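Long-range contacts in general stress protein 26 (Bacillus anthracis, PDB 3EC6), which binds FAD in a pyridoxamine 5'-phosphate oxidase-like fold, although its physiological role is not known: residues M34-D39 / N99-W104; Y43-R48 / P111-I116. All coordinates share one frame; numbering follows the deposited sequence.

Contact 1: M34-D39 / N99-W104. With FAD (flavin-adenine dinucleotide), chain B; SO4 (sulfate ion), chain C.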
loop_
_atom_site.group_PDB
_atom_site.type_symbol
_atom_site.label_atom_id
_atom_site.label_comp_id
_atom_site.label_asym_id
_atom_site.label_seq_id
_atom_site.Cartn_x
_atom_site.Cartn_y
_atom_site.Cartn_z
HETATM N N MSE A 34 8.632 4.378 6.954
HETATM C CA MSE A 34 9.272 5.675 6.731
HETATM C C MSE A 34 10.321 5.550 5.634
HETATM O O MSE A 34 11.145 4.643 5.646
HETATM C CB MSE A 34 9.953 6.135 8.013
HETATM C CG MSE A 34 8.943 6.253 9.066
HETATM SE SE MSE A 34 9.668 6.939 10.714
HETATM C CE MSE A 34 11.233 7.733 10.012
ATOM N N PHE A 35 10.326 6.496 4.705
ATOM C CA PHE A 35 11.286 6.442 3.604
ATOM C C PHE A 35 12.344 7.519 3.664
ATOM O O PHE A 35 12.015 8.726 3.769
ATOM C CB PHE A 35 10.538 6.542 2.237
ATOM C CG PHE A 35 9.801 5.303 1.878
ATOM C CD1 PHE A 35 10.382 4.343 1.049
ATOM C CD2 PHE A 35 8.511 5.074 2.426
ATOM C CE1 PHE A 35 9.662 3.137 0.729
ATOM C CE2 PHE A 35 7.834 3.854 2.123
ATOM C CZ PHE A 35 8.397 2.909 1.282
ATOM N N PHE A 36 13.603 7.103 3.500
ATOM C CA PHE A 36 14.733 8.035 3.300
ATOM C C PHE A 36 15.248 7.907 1.887
ATOM O O PHE A 36 14.738 7.117 1.110
ATOM C CB PHE A 36 15.864 7.665 4.283
ATOM C CG PHE A 36 15.381 7.524 5.675
ATOM C CD1 PHE A 36 15.233 8.632 6.474
ATOM C CD2 PHE A 36 14.977 6.278 6.155
ATOM C CE1 PHE A 36 14.716 8.506 7.791
ATOM C CE2 PHE A 36 14.476 6.135 7.478
ATOM C CZ PHE A 36 14.351 7.242 8.279
ATOM N N HIS A 37 16.241 8.713 1.504
ATOM C CA HIS A 37 16.665 8.602 0.108
ATOM C C HIS A 37 18.063 9.185 -0.093
ATOM O O HIS A 37 18.545 9.991 0.758
ATOM C CB HIS A 37 15.669 9.338 -0.805
ATOM C CG HIS A 37 15.888 10.796 -0.808
ATOM N ND1 HIS A 37 15.480 11.598 0.231
ATOM C CD2 HIS A 37 16.541 11.599 -1.691
ATOM C CE1 HIS A 37 15.869 12.840 -0.008
ATOM N NE2 HIS A 37 16.490 12.873 -1.174
ATOM N N GLU A 38 18.703 8.716 -1.160
ATOM C CA GLU A 38 19.879 9.359 -1.726
ATOM C C GLU A 38 19.590 9.524 -3.193
ATOM O O GLU A 38 19.509 8.547 -3.929
ATOM C CB GLU A 38 21.073 8.500 -1.501
ATOM C CG GLU A 38 21.645 8.829 -0.143
ATOM C CD GLU A 38 23.071 8.393 -0.031
ATOM O OE1 GLU A 38 23.492 7.521 -0.839
ATOM O OE2 GLU A 38 23.772 8.912 0.867
ATOM N N ASP A 39 19.416 10.777 -3.591
ATOM C CA ASP A 39 18.879 11.070 -4.914
ATOM C C ASP A 39 17.567 10.282 -5.099
ATOM O O ASP A 39 16.641 10.428 -4.292
ATOM C CB ASP A 39 19.917 10.774 -5.981
ATOM C CG ASP A 39 21.078 11.767 -5.930
ATOM O OD1 ASP A 39 20.816 12.991 -5.785
ATOM O OD2 ASP A 39 22.226 11.303 -6.026
ATOM N N ASN A 99 15.063 9.251 16.044
ATOM C CA ASN A 99 14.411 8.612 17.211
ATOM C C ASN A 99 13.048 7.970 16.886
ATOM O O ASN A 99 12.551 7.149 17.661
ATOM C CB ASN A 99 14.332 9.567 18.406
ATOM C CG ASN A 99 15.727 9.834 19.021
ATOM O OD1 ASN A 99 16.693 9.059 18.791
ATOM N ND2 ASN A 99 15.832 10.904 19.809
ATOM N N SER A 100 12.440 8.295 15.728
ATOM C CA SER A 100 11.202 7.621 15.412
ATOM C C SER A 100 11.434 6.129 15.238
ATOM O O SER A 100 10.519 5.320 15.512
ATOM C CB SER A 100 10.575 8.183 14.135
ATOM O OG SER A 100 10.422 9.600 14.303
ATOM N N LEU A 101 12.668 5.779 14.828
ATOM C CA LEU A 101 13.007 4.345 14.612
ATOM C C LEU A 101 13.094 3.531 15.905
ATOM O O LEU A 101 13.166 2.288 15.857
ATOM C CB LEU A 101 14.265 4.196 13.764
ATOM C CG LEU A 101 14.233 4.921 12.413
ATOM C CD1 LEU A 101 15.643 4.777 11.800
ATOM C CD2 LEU A 101 13.190 4.222 11.539
ATOM N N LYS A 102 13.045 4.197 17.061
ATOM C CA LYS A 102 13.173 3.524 18.359
ATOM C C LYS A 102 11.961 2.617 18.634
ATOM O O LYS A 102 11.997 1.802 19.533
ATOM C CB LYS A 102 13.417 4.543 19.510
ATOM C CG LYS A 102 14.827 5.054 19.481
ATOM C CD LYS A 102 15.124 6.027 20.637
ATOM C CE LYS A 102 15.352 5.342 22.022
ATOM N NZ LYS A 102 16.104 3.974 22.029
ATOM N N ARG A 103 10.914 2.754 17.820
ATOM C CA ARG A 103 9.787 1.850 17.923
ATOM C C ARG A 103 10.203 0.462 17.529
ATOM O O ARG A 103 9.615 -0.529 18.008
ATOM C CB ARG A 103 8.642 2.290 16.996
ATOM C CG ARG A 103 8.013 3.601 17.427
ATOM C CD ARG A 103 7.065 4.114 16.322
ATOM N NE ARG A 103 6.276 5.266 16.775
ATOM C CZ ARG A 103 6.680 6.524 16.752
ATOM N NH1 ARG A 103 7.906 6.868 16.334
ATOM N NH2 ARG A 103 5.839 7.468 17.161
ATOM N N TRP A 104 11.170 0.374 16.612
ATOM C CA TRP A 104 11.493 -0.937 16.008
ATOM C C TRP A 104 12.938 -1.387 16.201
ATOM O O TRP A 104 13.225 -2.558 15.954
ATOM C CB TRP A 104 11.185 -0.909 14.493
ATOM C CG TRP A 104 9.779 -0.441 14.256
ATOM C CD1 TRP A 104 8.609 -1.148 14.499
ATOM C CD2 TRP A 104 9.390 0.839 13.785
ATOM N NE1 TRP A 104 7.516 -0.356 14.173
ATOM C CE2 TRP A 104 7.963 0.872 13.766
ATOM C CE3 TRP A 104 10.101 1.977 13.396
ATOM C CZ2 TRP A 104 7.244 2.026 13.338
ATOM C CZ3 TRP A 104 9.381 3.140 12.979
ATOM C CH2 TRP A 104 7.968 3.136 12.965
HETATM P PA FAD B . 6.702 -8.485 10.598
HETATM O O1A FAD B . 7.944 -9.261 10.188
HETATM O O2A FAD B . 6.756 -7.949 12.017
HETATM O O5B FAD B . 5.362 -9.430 10.595
HETATM C C5B FAD B . 4.128 -8.773 10.763
HETATM C C4B FAD B . 3.357 -9.137 9.511
HETATM O O4B FAD B . 2.984 -10.527 9.602
HETATM C C3B FAD B . 2.099 -8.281 9.406
HETATM O O3B FAD B . 2.276 -7.224 8.464
HETATM C C2B FAD B . 1.019 -9.315 9.087
HETATM O O2B FAD B . 0.833 -9.422 7.685
HETATM C C1B FAD B . 1.570 -10.643 9.613
HETATM N N9A FAD B . 1.117 -10.904 11.002
HETATM C C8A FAD B . 0.769 -9.954 11.935
HETATM N N7A FAD B . 0.398 -10.579 13.080
HETATM C C5A FAD B . 0.516 -11.909 12.905
HETATM C C6A FAD B . 0.259 -12.970 13.772
HETATM N N6A FAD B . -0.453 -12.737 14.885
HETATM N N1A FAD B . 0.458 -14.257 13.302
HETATM C C2A FAD B . 0.907 -14.478 12.002
HETATM N N3A FAD B . 1.162 -13.409 11.149
HETATM C C4A FAD B . 0.968 -12.138 11.602
HETATM N N1 FAD B . 8.502 -0.625 10.661
HETATM C C2 FAD B . 9.847 -0.568 10.358
HETATM O O2 FAD B . 10.489 -1.593 10.609
HETATM N N3 FAD B . 10.407 0.541 9.768
HETATM C C4 FAD B . 9.640 1.656 9.506
HETATM O O4 FAD B . 10.167 2.671 8.966
HETATM C C4X FAD B . 8.278 1.652 9.868
HETATM N N5 FAD B . 7.511 2.779 9.618
HETATM C C5X FAD B . 6.172 2.757 9.985
HETATM C C6 FAD B . 5.427 3.926 9.741
HETATM C C7 FAD B . 4.071 3.888 10.080
HETATM C C7M FAD B . 3.259 5.138 9.834
HETATM C C8 FAD B . 3.483 2.734 10.641
HETATM C C8M FAD B . 2.005 2.660 10.994
HETATM C C9 FAD B . 4.231 1.564 10.829
HETATM C C9A FAD B . 5.603 1.582 10.510
HETATM N N10 FAD B . 6.369 0.440 10.713
HETATM C C10 FAD B . 7.729 0.490 10.409
HETATM C "C1'" FAD B . 5.813 -0.875 11.149
HETATM C "C2'" FAD B . 5.515 -1.838 9.990
HETATM O "O2'" FAD B . 4.564 -1.272 9.084
HETATM C "C3'" FAD B . 4.883 -3.099 10.584
HETATM O "O3'" FAD B . 5.821 -3.613 11.545
HETATM C "C4'" FAD B . 4.590 -4.142 9.514
HETATM O "O4'" FAD B . 3.744 -5.223 10.023
HETATM C "C5'" FAD B . 5.903 -4.740 8.979
HETATM O "O5'" FAD B . 5.593 -5.753 8.032
HETATM P P FAD B . 6.521 -7.067 8.128
HETATM O O1P FAD B . 5.949 -8.201 7.283
HETATM O O2P FAD B . 7.980 -6.758 7.949
HETATM O O3P FAD B . 6.229 -7.303 9.684
HETATM S S SO4 C . 8.030 10.762 16.410
HETATM O O1 SO4 C . 8.649 9.512 16.882
HETATM O O2 SO4 C . 6.574 10.571 16.369
HETATM O O3 SO4 C . 8.364 11.868 17.314
HETATM O O4 SO4 C . 8.526 11.187 15.098
#
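Met-34, a selenomethionine, meets Ser-100, Leu-101 and Trp-104 at the flavin pocket of a pyridoxamine 5'-phosphate oxidase-like barrel. It lies on strand 27-38. The other three lie in the loop after helix 90-96, where residues 99-103 make a 3-10 turn. The two sides share no hydrogen bond. The Met-34 side chain leaves its strand toward the turn. Its CB lies near the flavin O4, and CG is equally close to O4 and N5. CG sits anti to the carbonyl carbon (chi1 -60°) and the next torsion is extended, which carries the selenium away from the flavin and toward the 3-10 turn. SE reaches CB of Ser-100 at 3.8 Å and comes in at the edge of the Trp-104 ring, 4.4 Å from CZ3. The chain then bends, and CE approaches both CB of Ser-100 and CD2 of Leu-101, the latter at 4.3 Å. The other branch of Leu-101, CD1, meets CZ of Phe-36. The backbone N of Met-34 donates to FAD O4 (3.1 Å, 159°) and weakly to N5. The indole of Trp-104 lies between two partners. One face carries the flavin, with CZ2 3.2 Å from FAD N10; the opposite face carries CB of Arg-103. A sulfate, probably from the crystallisation liquor, binds Ser-100 and Arg-103. Asp-74 of the second subunit forms a salt bridge with the same arginine. NH1 of Arg-103 makes two bonds: to Ser-100 O at 3.1 Å, in the carbonyl plane on a lone pair, and to sulfate O1 at 2.8 Å.

Contact 2: Y43-R48 / P111-I116. With FAD (flavin-adenine dinucleotide), chain B.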
loop_
_atom_site.group_PDB
_atom_site.type_symbol
_atom_site.label_atom_id
_atom_site.label_comp_id
_atom_site.label_asym_id
_atom_site.label_seq_id
_atom_site.Cartn_x
_atom_site.Cartn_y
_atom_site.Cartn_z
ATOM N N TYR A 43 15.393 4.335 0.728
ATOM C CA TYR A 43 15.879 3.402 1.772
ATOM C C TYR A 43 14.854 3.358 2.903
ATOM O O TYR A 43 14.252 4.384 3.228
ATOM C CB TYR A 43 17.191 3.895 2.401
ATOM C CG TYR A 43 18.402 3.904 1.455
ATOM C CD1 TYR A 43 19.222 2.761 1.347
ATOM C CD2 TYR A 43 18.677 5.014 0.647
ATOM C CE1 TYR A 43 20.346 2.731 0.460
ATOM C CE2 TYR A 43 19.751 4.987 -0.248
ATOM C CZ TYR A 43 20.575 3.861 -0.333
ATOM O OH TYR A 43 21.651 3.807 -1.207
ATOM N N VAL A 44 14.659 2.186 3.480
ATOM C CA VAL A 44 13.771 2.047 4.650
ATOM C C VAL A 44 14.595 1.329 5.732
ATOM O O VAL A 44 15.301 0.358 5.443
ATOM C CB VAL A 44 12.559 1.181 4.306
ATOM C CG1 VAL A 44 11.721 0.882 5.544
ATOM C CG2 VAL A 44 11.698 1.914 3.253
ATOM N N ALA A 45 14.507 1.826 6.958
ATOM C CA ALA A 45 15.178 1.222 8.102
ATOM C C ALA A 45 14.246 0.211 8.710
ATOM O O ALA A 45 13.050 0.510 8.955
ATOM C CB ALA A 45 15.545 2.329 9.103
ATOM N N THR A 46 14.750 -1.000 8.976
ATOM C CA THR A 46 13.900 -2.026 9.564
ATOM C C THR A 46 14.736 -3.027 10.357
ATOM O O THR A 46 15.990 -2.944 10.354
ATOM C CB THR A 46 12.943 -2.693 8.518
ATOM O OG1 THR A 46 11.904 -3.375 9.217
ATOM C CG2 THR A 46 13.697 -3.652 7.607
ATOM N N ASP A 47 14.049 -3.987 10.963
ATOM C CA ASP A 47 14.718 -5.047 11.712
ATOM C C ASP A 47 15.059 -6.160 10.721
ATOM O O ASP A 47 14.243 -6.514 9.818
ATOM C CB ASP A 47 13.731 -5.567 12.767
ATOM C CG ASP A 47 14.235 -6.816 13.485
ATOM O OD1 ASP A 47 14.985 -6.696 14.461
ATOM O OD2 ASP A 47 13.851 -7.937 13.062
ATOM N N ARG A 48 16.253 -6.732 10.875
ATOM C CA ARG A 48 16.697 -7.750 9.902
ATOM C C ARG A 48 15.885 -9.050 9.905
ATOM O O ARG A 48 15.904 -9.773 8.904
ATOM C CB ARG A 48 18.176 -8.062 10.032
ATOM C CG ARG A 48 18.510 -8.885 11.189
ATOM C CD ARG A 48 19.932 -9.483 10.963
ATOM N NE ARG A 48 20.961 -8.451 11.101
ATOM C CZ ARG A 48 21.816 -8.071 10.140
ATOM N NH1 ARG A 48 21.805 -8.599 8.898
ATOM N NH2 ARG A 48 22.685 -7.116 10.421
ATOM N N PRO A 111 22.658 -4.325 16.074
ATOM C CA PRO A 111 22.962 -5.290 15.007
ATOM C C PRO A 111 21.748 -5.711 14.168
ATOM O O PRO A 111 21.934 -6.155 13.026
ATOM C CB PRO A 111 23.535 -6.514 15.773
ATOM C CG PRO A 111 23.180 -6.309 17.135
ATOM C CD PRO A 111 23.031 -4.862 17.396
ATOM N N ASN A 112 20.529 -5.548 14.704
ATOM C CA ASN A 112 19.315 -5.836 13.966
ATOM C C ASN A 112 18.912 -4.763 12.940
ATOM O O ASN A 112 18.034 -5.017 12.134
ATOM C CB ASN A 112 18.141 -6.081 14.921
ATOM C CG ASN A 112 18.385 -7.315 15.809
ATOM O OD1 ASN A 112 18.872 -8.344 15.297
ATOM N ND2 ASN A 112 18.034 -7.243 17.080
ATOM N N TYR A 113 19.564 -3.592 12.979
ATOM C CA TYR A 113 19.196 -2.501 12.051
ATOM C C TYR A 113 19.819 -2.774 10.678
ATOM O O TYR A 113 21.034 -2.878 10.521
ATOM C CB TYR A 113 19.745 -1.207 12.663
ATOM C CG TYR A 113 19.668 0.084 11.855
ATOM C CD1 TYR A 113 18.799 0.217 10.750
ATOM C CD2 TYR A 113 20.454 1.197 12.259
ATOM C CE1 TYR A 113 18.744 1.374 10.050
ATOM C CE2 TYR A 113 20.397 2.414 11.560
ATOM C CZ TYR A 113 19.525 2.465 10.447
ATOM O OH TYR A 113 19.456 3.658 9.759
ATOM N N VAL A 114 18.962 -2.878 9.684
ATOM C CA VAL A 114 19.455 -2.914 8.296
ATOM C C VAL A 114 18.613 -1.935 7.522
ATOM O O VAL A 114 17.536 -1.488 7.977
ATOM C CB VAL A 114 19.314 -4.321 7.653
ATOM C CG1 VAL A 114 20.187 -5.323 8.413
ATOM C CG2 VAL A 114 17.836 -4.796 7.641
ATOM N N LEU A 115 19.092 -1.612 6.333
ATOM C CA LEU A 115 18.313 -0.794 5.398
ATOM C C LEU A 115 17.831 -1.655 4.226
ATOM O O LEU A 115 18.572 -2.482 3.696
ATOM C CB LEU A 115 19.150 0.369 4.841
ATOM C CG LEU A 115 19.537 1.452 5.852
ATOM C CD1 LEU A 115 20.645 2.318 5.225
ATOM C CD2 LEU A 115 18.335 2.281 6.269
ATOM N N ILE A 116 16.577 -1.427 3.819
ATOM C CA ILE A 116 16.146 -1.935 2.516
ATOM C C ILE A 116 16.417 -0.818 1.491
ATOM O O ILE A 116 15.969 0.306 1.661
ATOM C CB ILE A 116 14.686 -2.225 2.549
ATOM C CG1 ILE A 116 14.385 -3.316 3.560
ATOM C CG2 ILE A 116 14.246 -2.623 1.140
ATOM C CD1 ILE A 116 12.854 -3.557 3.742
HETATM P PA FAD B . 6.702 -8.485 10.598
HETATM O O1A FAD B . 7.944 -9.261 10.188
HETATM O O2A FAD B . 6.756 -7.949 12.017
HETATM O O5B FAD B . 5.362 -9.430 10.595
HETATM C C5B FAD B . 4.128 -8.773 10.763
HETATM C C4B FAD B . 3.357 -9.137 9.511
HETATM O O4B FAD B . 2.984 -10.527 9.602
HETATM C C3B FAD B . 2.099 -8.281 9.406
HETATM O O3B FAD B . 2.276 -7.224 8.464
HETATM C C2B FAD B . 1.019 -9.315 9.087
HETATM O O2B FAD B . 0.833 -9.422 7.685
HETATM C C1B FAD B . 1.570 -10.643 9.613
HETATM N N9A FAD B . 1.117 -10.904 11.002
HETATM C C8A FAD B . 0.769 -9.954 11.935
HETATM N N7A FAD B . 0.398 -10.579 13.080
HETATM C C5A FAD B . 0.516 -11.909 12.905
HETATM C C6A FAD B . 0.259 -12.970 13.772
HETATM N N6A FAD B . -0.453 -12.737 14.885
HETATM N N1A FAD B . 0.458 -14.257 13.302
HETATM C C2A FAD B . 0.907 -14.478 12.002
HETATM N N3A FAD B . 1.162 -13.409 11.149
HETATM C C4A FAD B . 0.968 -12.138 11.602
HETATM N N1 FAD B . 8.502 -0.625 10.661
HETATM C C2 FAD B . 9.847 -0.568 10.358
HETATM O O2 FAD B . 10.489 -1.593 10.609
HETATM N N3 FAD B . 10.407 0.541 9.768
HETATM C C4 FAD B . 9.640 1.656 9.506
HETATM O O4 FAD B . 10.167 2.671 8.966
HETATM C C4X FAD B . 8.278 1.652 9.868
HETATM N N5 FAD B . 7.511 2.779 9.618
HETATM C C5X FAD B . 6.172 2.757 9.985
HETATM C C6 FAD B . 5.427 3.926 9.741
HETATM C C7 FAD B . 4.071 3.888 10.080
HETATM C C7M FAD B . 3.259 5.138 9.834
HETATM C C8 FAD B . 3.483 2.734 10.641
HETATM C C8M FAD B . 2.005 2.660 10.994
HETATM C C9 FAD B . 4.231 1.564 10.829
HETATM C C9A FAD B . 5.603 1.582 10.510
HETATM N N10 FAD B . 6.369 0.440 10.713
HETATM C C10 FAD B . 7.729 0.490 10.409
HETATM C "C1'" FAD B . 5.813 -0.875 11.149
HETATM C "C2'" FAD B . 5.515 -1.838 9.990
HETATM O "O2'" FAD B . 4.564 -1.272 9.084
HETATM C "C3'" FAD B . 4.883 -3.099 10.584
HETATM O "O3'" FAD B . 5.821 -3.613 11.545
HETATM C "C4'" FAD B . 4.590 -4.142 9.514
HETATM O "O4'" FAD B . 3.744 -5.223 10.023
HETATM C "C5'" FAD B . 5.903 -4.740 8.979
HETATM O "O5'" FAD B . 5.593 -5.753 8.032
HETATM P P FAD B . 6.521 -7.067 8.128
HETATM O O1P FAD B . 5.949 -8.201 7.283
HETATM O O2P FAD B . 7.980 -6.758 7.949
HETATM O O3P FAD B . 6.229 -7.303 9.684
HETATM O O HOH W 1 21.224 -9.238 14.145
#
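An antiparallel strand pair of the flavin-binding barrel joins residues 43-47 to 113-116. Val-44 with Ile-116 and Thr-46 with Val-114 are the hydrogen-bonded pairs, and each makes two backbone bonds. The straightest runs from Val-114 N to Thr-46 O (3.0 Å, 176°). Ala-45 pairs with Leu-115 without such bonds, and its CB meets Tyr-113 CE1 at 3.5 Å. The Ala-45 carbonyl faces the cofactor and accepts from FAD N3 (2.8 Å, 175°). Thr-46 OG1 stands anti to the backbone N (chi1 -163°), where it donates to FAD O2 at 2.7 Å; its CG2 packs on Ile-116 CD1. Beyond the strand, Arg-48 grips Pro-111 O side-on with NE and NH2, the latter at 2.9 Å. The oxygen lies at the guanidinium edge, near its plane, while Val-114 CG1 covers one face, 3.6 Å from CZ. NH2 also forms a salt bridge with Glu-88. A water accepts a weak bond from Arg-48 NE and donates to Asn-112 OD1. Strand 27-38 borders residues 43-47, and strand 77-87 borders residues 113-116. Helix 51-58 packs on Thr-46, Val-114 and Ile-116, whereas helix 90-96 packs on Tyr-43 and Leu-115.

The centres of contacts 1 and 2 lie about 9 Å apart. Strands 27-38 and 41-47 are consecutive and neighbours in the sheet. A probable hydrogen bond joins them where Phe-36 N lies 2.8 Å from Tyr-43 O. Packing between the contacts includes Phe-35 CE1 to Val-44 CG2 at 3.5 Å and Leu-101 CD1 to Ala-45 CB at 3.6 Å. Together they meet one flavin face and its O4-N3-O2 edge; Glu-79 of the second subunit also binds FAD. Contact 1 supplies the indole over the flavin and the Met-34 N-H, bonded to O4 and only weakly to N5; contact 2 addresses N3 and O2. Their segments alternate along the chain, and each contact joins parts at least 60 residues apart.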